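PDB 6LWT: superantigen-like protein SSL10 from Staphylococcus aureus subsp. aureus, which probably inhibits classical-pathway complement activation by binding the Fc region of human IgG, and probably interferes with plasma clotting by binding prothrombin and a coagulation factor. Local coordinates for residues K30-L35 with L42-R47; G70-F75 with I126-I131; S61-R66 with G90-N95. All blocks are in the same frame, centred on the assembly; numbering follows the deposited sequence.

Contact 1 (K30-L35 with L42-R47); sequences KNISAL and LRFKFR
The methyl CG2 of Ile32 sits squarely over one face of the Phe44 ring, 3.5 Å from the ring centroid and 14° off the ring normal, a clear CH-pi contact. Ser33 O and Ala34 CB reach the ring obliquely, and Ser33 O comes to 3.2 Å from Phe44 CB. The ring owes its place against Ile32 CG2 to a chi1 of 62°, which sets CG between the backbone N and the carbonyl carbon. Ile32 has a second branch in play: its CD1 reaches Phe46 CD1 at 3.9 Å, at a slant to that ring, so one isoleucine bridges two phenylalanines on the same strand. Further along, Ala34 CB packs on Phe44 CB at 3.9 Å.

Backbone bonding is concentrated at the other end. Leu35 and Arg43 form an antiparallel hydrogen-bonded pair, with Leu35 N giving to Arg43 O at 3.0 Å and Arg43 N giving to Leu35 O at 2.8 Å. The extended Arg43 side chain leads away from the contact, where Arg43 NE hydrogen-bonds Gln52 OE1. This is the beta hairpin 32-37/41-46 of the OB-fold domain; the face carrying Ile32, Ala34, Phe44 and Phe46 is apolar. Strand 49-54 flanks 41-46, with Ile51 and Val53 touching Phe44; strand 67-69 pairs with 32-37, Leu71 of strand 71-76 packs on Ile32 and Ala34, and Met29 of strand 26-30 touches both phenylalanines.

Contact 2 (G70-F75 with I126-I131); sequences GLDVFF and IKKEKI
Asp72 and Lys128 meet in a buried salt bridge between the two domains of the staphylococcal toxin fold: Asp72 belongs to strand 71-76 of the OB-fold domain, Lys128 to the loop that leads into strand 130-132 of the beta-grasp domain. The two side chains come from opposite directions. Lys128 NZ donates to Asp72 OD2 at 3.1 Å, and OD2 accepts through its syn lone pair, the one on the side of OD1; Asp72 OD1 itself is farther from Lys128 NZ, at 3.8 Å. A bend at chi3 of Lys128 (149°) leaves its CE and NZ beside the Asp72 carboxylate.

Both charged ends have further partners. Asp72 OD2 also accepts from Asn96 ND2, so this one oxygen serves two donors. Lys128 NZ makes a second salt bridge to Glu135 OE1, at the start of helix 133-148, and a long, weak ion pair to Glu28. With acidic groups from both domains around it, the buried ammonium is probably kept in its charged form, and its charge would in turn favour an ionised Asp72.

The backbone on the beta-grasp side is held too: Lys128 O accepts from Ser189 OG, while Lys130 O takes a hydrogen bond from Asn96 ND2. Besides the ammonium, the aliphatic end of the lysine lies close to the aspartate, with Lys128 CE 3.3 Å from Asp72 OD2.

Contact 3 (S61-R66 with G90-N95); sequences SKFQQR and GGVIQN
Phe63 reaches across to Val92 and Gln94, and its side chain can be followed outward from CB. CB carries the ring out of the loop toward strand 85-93, and the first ring atom to find a neighbour is CD1, near the end of the Gln94 side chain. One bond further, Phe63 CE1 lies 3.8 Å from Val92 CG1. At the tip, Phe63 CZ makes the closest approach to the valine, 3.7 Å from Val92 CG1, and it has Val92 CB at 3.9 Å. With its CG1 anti to the backbone N (chi1 -176°), Val92 turns this methyl to the ring.

Phe63 belongs to the long loop that links strand 49-54 to strand 67-69 in the OB-fold domain, and here that loop folds back against the end of strand 85-93. Leu71 of the neighbouring strand 71-76 touches both Val92 and Gln94. The Gln94 amide is probably turned over in the model; its tip lies over one face of the Phe63 ring, offset toward the rim, and the atom modelled as Gln94 OE1 is 2.9 Å from Lys62 O. The glutamine and the phenylalanine run alongside one another, pointing opposite ways, with amide and ring planes 29° apart.

Lys62 takes a separate route to the same strand. Its chain bends at chi3 (-71°), and Lys62 NZ donates to a water at 2.9 Å, which in turn donates to Val92 O at 2.9 Å. The ammonium also has a weak hydrogen bond to Gly184 O and a long, weak ion pair with Asp59.

How the contacts relate
All three contacts reach the same curled sheet of the OB-fold domain, and strand 71-76 connects them. Contacts 1 and 2, with centres about 14 Å apart, join where Ile32 N lies 2.8 Å from Leu71 O, a probable hydrogen bond at a G1 beta bulge; Leu71 CD1 also packs on Ala34 CB. Contacts 2 and 3, about 12 Å between centres, share the pairing of strands 71-76 and 85-93, with Asp72 N 2.9 Å from Ile93 O. Contacts 1 and 3 are equally close by centre but touch more lightly, through Leu35 CB and Arg66 O. Contact 2 alone crosses to the beta-grasp domain.

Contact 1 (K30-L35 with L42-R47)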
loop_
_atom_site.group_PDB
_atom_site.type_symbol
_atom_site.label_atom_id
_atom_site.label_comp_id
_atom_site.label_asym_id
_atom_site.label_seq_id
_atom_site.Cartn_x
_atom_site.Cartn_y
_atom_site.Cartn_z
ATOM N N LYS A 30 4.707 -3.597 -14.131
ATOM C CA LYS A 30 5.264 -4.933 -14.067
ATOM C C LYS A 30 6.535 -5.001 -14.940
ATOM O O LYS A 30 6.640 -4.311 -15.970
ATOM C CB LYS A 30 4.167 -5.930 -14.496
ATOM C CG LYS A 30 4.648 -7.277 -14.987
ATOM C CD LYS A 30 3.499 -8.264 -15.160
ATOM C CE LYS A 30 3.308 -9.144 -13.928
ATOM N NZ LYS A 30 2.379 -10.284 -14.180
ATOM N N ASN A 31 7.505 -5.803 -14.507
ATOM C CA ASN A 31 8.683 -6.129 -15.321
ATOM C C ASN A 31 9.520 -4.886 -15.716
ATOM O O ASN A 31 9.895 -4.700 -16.883
ATOM C CB ASN A 31 8.227 -6.928 -16.559
ATOM C CG ASN A 31 9.340 -7.752 -17.173
ATOM O OD1 ASN A 31 10.030 -8.502 -16.479
ATOM N ND2 ASN A 31 9.505 -7.641 -18.485
ATOM N N ILE A 32 9.787 -4.043 -14.717
ATOM C CA ILE A 32 10.470 -2.752 -14.892
ATOM C C ILE A 32 11.988 -2.912 -14.799
ATOM O O ILE A 32 12.473 -3.618 -13.918
ATOM C CB ILE A 32 9.978 -1.728 -13.819
ATOM C CG1 ILE A 32 8.537 -1.297 -14.113
ATOM C CG2 ILE A 32 10.890 -0.503 -13.701
ATOM C CD1 ILE A 32 8.308 -0.679 -15.480
ATOM N N SER A 33 12.715 -2.260 -15.718
ATOM C CA SER A 33 14.167 -2.049 -15.602
ATOM C C SER A 33 14.421 -0.660 -15.043
ATOM O O SER A 33 13.769 0.300 -15.448
ATOM C CB SER A 33 14.877 -2.162 -16.960
ATOM O OG SER A 33 14.574 -3.386 -17.594
ATOM N N ALA A 34 15.376 -0.549 -14.124
ATOM C CA ALA A 34 15.634 0.712 -13.428
ATOM C C ALA A 34 17.093 0.837 -13.003
ATOM O O ALA A 34 17.786 -0.164 -12.881
ATOM C CB ALA A 34 14.720 0.839 -12.226
ATOM N N LEU A 35 17.540 2.073 -12.801
ATOM C CA LEU A 35 18.905 2.367 -12.344
ATOM C C LEU A 35 18.848 3.058 -11.002
ATOM O O LEU A 35 17.969 3.890 -10.744
ATOM C CB LEU A 35 19.658 3.301 -13.316
ATOM C CG LEU A 35 19.703 3.008 -14.822
ATOM C CD1 LEU A 35 20.752 3.908 -15.466
ATOM C CD2 LEU A 35 20.021 1.553 -15.133
ATOM N N LEU A 42 15.605 4.825 -7.062
ATOM C CA LEU A 42 15.628 4.190 -8.348
ATOM C C LEU A 42 14.973 5.139 -9.327
ATOM O O LEU A 42 14.050 5.881 -8.947
ATOM C CB LEU A 42 14.844 2.888 -8.333
ATOM C CG LEU A 42 15.333 1.783 -7.415
ATOM C CD1 LEU A 42 14.411 0.580 -7.555
ATOM C CD2 LEU A 42 16.765 1.431 -7.750
ATOM N N ARG A 43 15.441 5.094 -10.575
ATOM C CA ARG A 43 14.834 5.839 -11.665
ATOM C C ARG A 43 14.543 4.977 -12.861
ATOM O O ARG A 43 15.344 4.134 -13.270
ATOM C CB ARG A 43 15.742 6.987 -12.101
ATOM C CG ARG A 43 15.790 8.123 -11.102
ATOM C CD ARG A 43 16.629 9.261 -11.680
ATOM N NE ARG A 43 16.406 10.480 -10.931
ATOM C CZ ARG A 43 16.852 11.683 -11.278
ATOM N NH1 ARG A 43 17.580 11.850 -12.384
ATOM N NH2 ARG A 43 16.584 12.719 -10.503
ATOM N N PHE A 44 13.391 5.221 -13.461
ATOM C CA PHE A 44 13.075 4.622 -14.734
ATOM C C PHE A 44 12.028 5.446 -15.471
ATOM O O PHE A 44 11.488 6.417 -14.937
ATOM C CB PHE A 44 12.602 3.174 -14.557
ATOM C CG PHE A 44 11.344 3.028 -13.741
ATOM C CD1 PHE A 44 11.390 3.073 -12.355
ATOM C CD2 PHE A 44 10.121 2.821 -14.358
ATOM C CE1 PHE A 44 10.240 2.919 -11.596
ATOM C CE2 PHE A 44 8.970 2.654 -13.609
ATOM C CZ PHE A 44 9.030 2.707 -12.227
ATOM N N LYS A 45 11.774 5.055 -16.708
ATOM C CA LYS A 45 10.687 5.631 -17.485
ATOM C C LYS A 45 9.655 4.567 -17.792
ATOM O O LYS A 45 10.002 3.431 -18.088
ATOM C CB LYS A 45 11.217 6.274 -18.765
ATOM C CG LYS A 45 11.953 7.573 -18.486
ATOM C CD LYS A 45 12.775 8.034 -19.684
ATOM C CE LYS A 45 11.927 8.752 -20.716
ATOM N NZ LYS A 45 12.792 9.434 -21.724
ATOM N N PHE A 46 8.389 4.935 -17.671
ATOM C CA PHE A 46 7.298 4.033 -17.978
ATOM C C PHE A 46 6.313 4.768 -18.851
ATOM O O PHE A 46 5.745 5.779 -18.425
ATOM C CB PHE A 46 6.596 3.559 -16.711
ATOM C CG PHE A 46 5.413 2.683 -16.982
ATOM C CD1 PHE A 46 5.597 1.367 -17.397
ATOM C CD2 PHE A 46 4.118 3.174 -16.856
ATOM C CE1 PHE A 46 4.509 0.549 -17.663
ATOM C CE2 PHE A 46 3.022 2.361 -17.116
ATOM C CZ PHE A 46 3.219 1.047 -17.530
ATOM N N ARG A 47 6.120 4.266 -20.071
ATOM C CA ARG A 47 5.230 4.911 -21.042
ATOM C C ARG A 47 5.731 6.358 -21.228
ATOM O O ARG A 47 4.954 7.293 -21.404
ATOM C CB ARG A 47 3.773 4.830 -20.531
ATOM C CG ARG A 47 2.686 4.818 -21.593
ATOM C CD ARG A 47 1.326 5.151 -20.997
ATOM N NE ARG A 47 0.877 4.091 -20.091
ATOM C CZ ARG A 47 0.185 4.261 -18.964
ATOM N NH1 ARG A 47 -0.192 5.470 -18.532
ATOM N NH2 ARG A 47 -0.142 3.194 -18.249
#

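Contact 2 (G70-F75 with I126-I131)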
loop_
_atom_site.group_PDB
_atom_site.type_symbol
_atom_site.label_atom_id
_atom_site.label_comp_id
_atom_site.label_asym_id
_atom_site.label_seq_id
_atom_site.Cartn_x
_atom_site.Cartn_y
_atom_site.Cartn_z
ATOM N N GLY A 70 13.211 -6.627 -14.313
ATOM C CA GLY A 70 12.087 -7.431 -13.821
ATOM C C GLY A 70 11.477 -7.014 -12.495
ATOM O O GLY A 70 10.933 -7.861 -11.770
ATOM N N LEU A 71 11.561 -5.723 -12.171
ATOM C CA LEU A 71 10.975 -5.192 -10.943
ATOM C C LEU A 71 9.455 -5.077 -11.100
ATOM O O LEU A 71 8.928 -4.837 -12.201
ATOM C CB LEU A 71 11.530 -3.803 -10.621
ATOM C CG LEU A 71 13.025 -3.675 -10.381
ATOM C CD1 LEU A 71 13.361 -2.221 -10.136
ATOM C CD2 LEU A 71 13.468 -4.525 -9.206
ATOM N N ASP A 72 8.765 -5.245 -9.987
ATOM C CA ASP A 72 7.351 -4.993 -9.894
ATOM C C ASP A 72 7.253 -3.750 -9.024
ATOM O O ASP A 72 7.758 -3.757 -7.925
ATOM C CB ASP A 72 6.685 -6.191 -9.225
ATOM C CG ASP A 72 5.203 -6.020 -9.068
ATOM O OD1 ASP A 72 4.537 -5.947 -10.110
ATOM O OD2 ASP A 72 4.696 -5.994 -7.923
ATOM N N VAL A 73 6.614 -2.696 -9.528
ATOM C CA VAL A 73 6.517 -1.407 -8.834
ATOM C C VAL A 73 5.052 -1.004 -8.680
ATOM O O VAL A 73 4.304 -0.950 -9.678
ATOM C CB VAL A 73 7.303 -0.291 -9.570
ATOM C CG1 VAL A 73 7.241 1.025 -8.799
ATOM C CG2 VAL A 73 8.763 -0.702 -9.722
ATOM N N PHE A 74 4.640 -0.754 -7.434
ATOM C CA PHE A 74 3.338 -0.156 -7.153
ATOM C C PHE A 74 3.573 1.320 -6.892
ATOM O O PHE A 74 4.063 1.718 -5.826
ATOM C CB PHE A 74 2.619 -0.797 -5.977
ATOM C CG PHE A 74 1.245 -0.214 -5.740
ATOM C CD1 PHE A 74 0.216 -0.491 -6.628
ATOM C CD2 PHE A 74 0.985 0.605 -4.659
ATOM C CE1 PHE A 74 -1.061 0.030 -6.431
ATOM C CE2 PHE A 74 -0.287 1.142 -4.461
ATOM C CZ PHE A 74 -1.309 0.856 -5.345
ATOM N N PHE A 75 3.226 2.121 -7.888
ATOM C CA PHE A 75 3.454 3.574 -7.860
ATOM C C PHE A 75 2.270 4.277 -7.218
ATOM O O PHE A 75 1.119 4.001 -7.588
ATOM C CB PHE A 75 3.665 4.066 -9.297
ATOM C CG PHE A 75 3.594 5.560 -9.461
ATOM C CD1 PHE A 75 2.368 6.199 -9.693
ATOM C CD2 PHE A 75 4.751 6.326 -9.410
ATOM C CE1 PHE A 75 2.308 7.583 -9.839
ATOM C CE2 PHE A 75 4.697 7.701 -9.568
ATOM C CZ PHE A 75 3.479 8.331 -9.771
ATOM N N ILE A 126 -6.159 -11.113 -3.669
ATOM C CA ILE A 126 -4.827 -10.630 -3.986
ATOM C C ILE A 126 -4.234 -11.558 -5.058
ATOM O O ILE A 126 -4.037 -12.758 -4.797
ATOM C CB ILE A 126 -3.935 -10.635 -2.739
ATOM C CG1 ILE A 126 -4.522 -9.697 -1.678
ATOM C CG2 ILE A 126 -2.531 -10.193 -3.101
ATOM C CD1 ILE A 126 -3.873 -9.810 -0.335
ATOM N N LYS A 127 -3.930 -10.994 -6.229
ATOM C CA LYS A 127 -3.495 -11.787 -7.403
ATOM C C LYS A 127 -1.993 -12.109 -7.356
ATOM O O LYS A 127 -1.573 -13.178 -7.795
ATOM C CB LYS A 127 -3.791 -11.088 -8.746
ATOM C CG LYS A 127 -5.029 -10.211 -8.846
ATOM C CD LYS A 127 -6.343 -10.961 -8.708
ATOM C CE LYS A 127 -7.434 -10.014 -8.226
ATOM N NZ LYS A 127 -8.792 -10.505 -8.561
ATOM N N LYS A 128 -1.197 -11.195 -6.812
ATOM C CA LYS A 128 0.257 -11.361 -6.765
ATOM C C LYS A 128 0.711 -12.359 -5.701
ATOM O O LYS A 128 0.091 -12.494 -4.654
ATOM C CB LYS A 128 0.927 -10.019 -6.480
ATOM C CG LYS A 128 0.638 -8.918 -7.478
ATOM C CD LYS A 128 1.032 -7.562 -6.911
ATOM C CE LYS A 128 1.474 -6.656 -8.040
ATOM N NZ LYS A 128 1.698 -5.264 -7.606
ATOM N N GLU A 129 1.827 -13.025 -5.964
ATOM C CA GLU A 129 2.485 -13.882 -4.979
ATOM C C GLU A 129 3.037 -13.085 -3.801
ATOM O O GLU A 129 3.078 -13.589 -2.677
ATOM C CB GLU A 129 3.644 -14.656 -5.628
ATOM C CG GLU A 129 4.514 -15.436 -4.649
ATOM C CD GLU A 129 5.558 -16.316 -5.325
ATOM O OE1 GLU A 129 5.200 -17.045 -6.282
ATOM O OE2 GLU A 129 6.733 -16.291 -4.883
ATOM N N LYS A 130 3.543 -11.889 -4.083
ATOM C CA LYS A 130 4.066 -10.996 -3.046
ATOM C C LYS A 130 3.406 -9.647 -3.186
ATOM O O LYS A 130 3.035 -9.253 -4.276
ATOM C CB LYS A 130 5.576 -10.819 -3.174
ATOM C CG LYS A 130 6.376 -11.886 -2.454
ATOM C CD LYS A 130 7.829 -11.871 -2.924
ATOM C CE LYS A 130 8.468 -13.249 -2.852
ATOM N NZ LYS A 130 9.620 -13.322 -3.778
ATOM N N ILE A 131 3.252 -8.943 -2.060
ATOM C CA ILE A 131 2.616 -7.640 -2.069
ATOM C C ILE A 131 3.298 -6.797 -1.007
ATOM O O ILE A 131 3.513 -7.273 0.120
ATOM C CB ILE A 131 1.081 -7.742 -1.855
ATOM C CG1 ILE A 131 0.414 -6.392 -2.108
ATOM C CG2 ILE A 131 0.704 -8.270 -0.461
ATOM C CD1 ILE A 131 -1.092 -6.459 -2.221
#

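Contact 3 (S61-R66 with G90-N95)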
loop_
_atom_site.group_PDB
_atom_site.type_symbol
_atom_site.label_atom_id
_atom_site.label_comp_id
_atom_site.label_asym_id
_atom_site.label_seq_id
_atom_site.Cartn_x
_atom_site.Cartn_y
_atom_site.Cartn_z
ATOM N N SER A 61 19.243 -3.231 2.251
ATOM C CA SER A 61 19.878 -4.543 2.051
ATOM C C SER A 61 19.421 -5.289 0.797
ATOM O O SER A 61 20.179 -6.093 0.247
ATOM C CB SER A 61 19.653 -5.441 3.268
ATOM O OG SER A 61 20.572 -5.115 4.281
ATOM N N LYS A 62 18.185 -5.052 0.361
ATOM C CA LYS A 62 17.680 -5.694 -0.858
ATOM C C LYS A 62 18.236 -5.051 -2.133
ATOM O O LYS A 62 18.349 -5.723 -3.172
ATOM C CB LYS A 62 16.148 -5.681 -0.871
ATOM C CG LYS A 62 15.548 -6.574 0.208
ATOM C CD LYS A 62 14.026 -6.517 0.235
ATOM C CE LYS A 62 13.540 -5.173 0.765
ATOM N NZ LYS A 62 12.081 -5.170 1.036
ATOM N N PHE A 63 18.576 -3.763 -2.049
ATOM C CA PHE A 63 19.011 -2.977 -3.201
ATOM C C PHE A 63 20.488 -2.571 -3.078
ATOM O O PHE A 63 20.802 -1.445 -2.749
ATOM C CB PHE A 63 18.081 -1.758 -3.376
ATOM C CG PHE A 63 16.637 -2.143 -3.574
ATOM C CD1 PHE A 63 16.178 -2.559 -4.817
ATOM C CD2 PHE A 63 15.752 -2.147 -2.506
ATOM C CE1 PHE A 63 14.862 -2.952 -4.997
ATOM C CE2 PHE A 63 14.430 -2.532 -2.682
ATOM C CZ PHE A 63 13.988 -2.947 -3.926
ATOM N N GLN A 64 21.375 -3.520 -3.372
ATOM C CA GLN A 64 22.835 -3.333 -3.288
ATOM C C GLN A 64 23.536 -3.383 -4.662
ATOM O O GLN A 64 24.734 -3.702 -4.735
ATOM C CB GLN A 64 23.459 -4.409 -2.382
ATOM C CG GLN A 64 22.825 -4.577 -1.010
ATOM C CD GLN A 64 23.517 -5.650 -0.167
ATOM O OE1 GLN A 64 22.884 -6.606 0.303
ATOM N NE2 GLN A 64 24.826 -5.494 0.032
ATOM N N GLN A 65 22.805 -3.097 -5.742
ATOM C CA GLN A 65 23.408 -2.989 -7.072
ATOM C C GLN A 65 22.924 -1.724 -7.785
ATOM O O GLN A 65 22.067 -1.004 -7.265
ATOM C CB GLN A 65 23.174 -4.264 -7.907
ATOM C CG GLN A 65 21.726 -4.706 -8.086
ATOM C CD GLN A 65 21.544 -5.920 -9.009
ATOM O OE1 GLN A 65 20.418 -6.370 -9.228
ATOM N NE2 GLN A 65 22.635 -6.441 -9.559
ATOM N N ARG A 66 23.491 -1.452 -8.957
ATOM C CA ARG A 66 23.238 -0.202 -9.676
ATOM C C ARG A 66 22.176 -0.265 -10.776
ATOM O O ARG A 66 21.623 0.779 -11.132
ATOM C CB ARG A 66 24.547 0.385 -10.224
ATOM C CG ARG A 66 25.225 1.312 -9.226
ATOM C CD ARG A 66 26.577 1.808 -9.709
ATOM N NE ARG A 66 27.594 0.749 -9.654
ATOM C CZ ARG A 66 28.203 0.166 -10.697
ATOM N NH1 ARG A 66 27.940 0.514 -11.960
ATOM N NH2 ARG A 66 29.106 -0.791 -10.467
ATOM N N GLY A 90 8.893 3.507 -1.980
ATOM C CA GLY A 90 8.827 2.048 -1.783
ATOM C C GLY A 90 8.076 1.339 -2.880
ATOM O O GLY A 90 8.114 1.738 -4.033
ATOM N N GLY A 91 7.348 0.295 -2.507
ATOM C CA GLY A 91 6.465 -0.368 -3.452
ATOM C C GLY A 91 7.159 -1.245 -4.475
ATOM O O GLY A 91 6.546 -1.572 -5.458
ATOM N N VAL A 92 8.415 -1.642 -4.232
ATOM C CA VAL A 92 9.219 -2.396 -5.199
ATOM C C VAL A 92 9.447 -3.827 -4.717
ATOM O O VAL A 92 9.890 -4.026 -3.590
ATOM C CB VAL A 92 10.613 -1.763 -5.411
ATOM C CG1 VAL A 92 11.390 -2.511 -6.481
ATOM C CG2 VAL A 92 10.487 -0.289 -5.782
ATOM N N ILE A 93 9.167 -4.784 -5.591
ATOM C CA ILE A 93 9.470 -6.206 -5.379
ATOM C C ILE A 93 10.316 -6.736 -6.546
ATOM O O ILE A 93 9.957 -6.557 -7.720
ATOM C CB ILE A 93 8.181 -7.056 -5.274
ATOM C CG1 ILE A 93 7.350 -6.621 -4.067
ATOM C CG2 ILE A 93 8.538 -8.546 -5.176
ATOM C CD1 ILE A 93 5.894 -7.083 -4.113
ATOM N N GLN A 94 11.420 -7.406 -6.227
ATOM C CA GLN A 94 12.367 -7.862 -7.256
ATOM C C GLN A 94 11.919 -9.093 -8.027
ATOM O O GLN A 94 12.133 -9.158 -9.235
ATOM C CB GLN A 94 13.762 -8.052 -6.667
ATOM C CG GLN A 94 14.368 -6.708 -6.269
ATOM C CD GLN A 94 15.702 -6.798 -5.543
ATOM O OE1 GLN A 94 15.811 -6.393 -4.385
ATOM N NE2 GLN A 94 16.726 -7.295 -6.225
ATOM N N ASN A 95 11.307 -10.070 -7.379
ATOM C CA ASN A 95 10.872 -11.256 -8.139
ATOM C C ASN A 95 9.455 -11.612 -7.809
ATOM O O ASN A 95 9.199 -12.458 -6.959
ATOM C CB ASN A 95 11.810 -12.445 -7.910
ATOM C CG ASN A 95 13.122 -12.290 -8.654
ATOM O OD1 ASN A 95 13.134 -12.079 -9.873
ATOM N ND2 ASN A 95 14.236 -12.385 -7.931
HETATM O O HOH W 1 11.726 -5.339 -1.787
#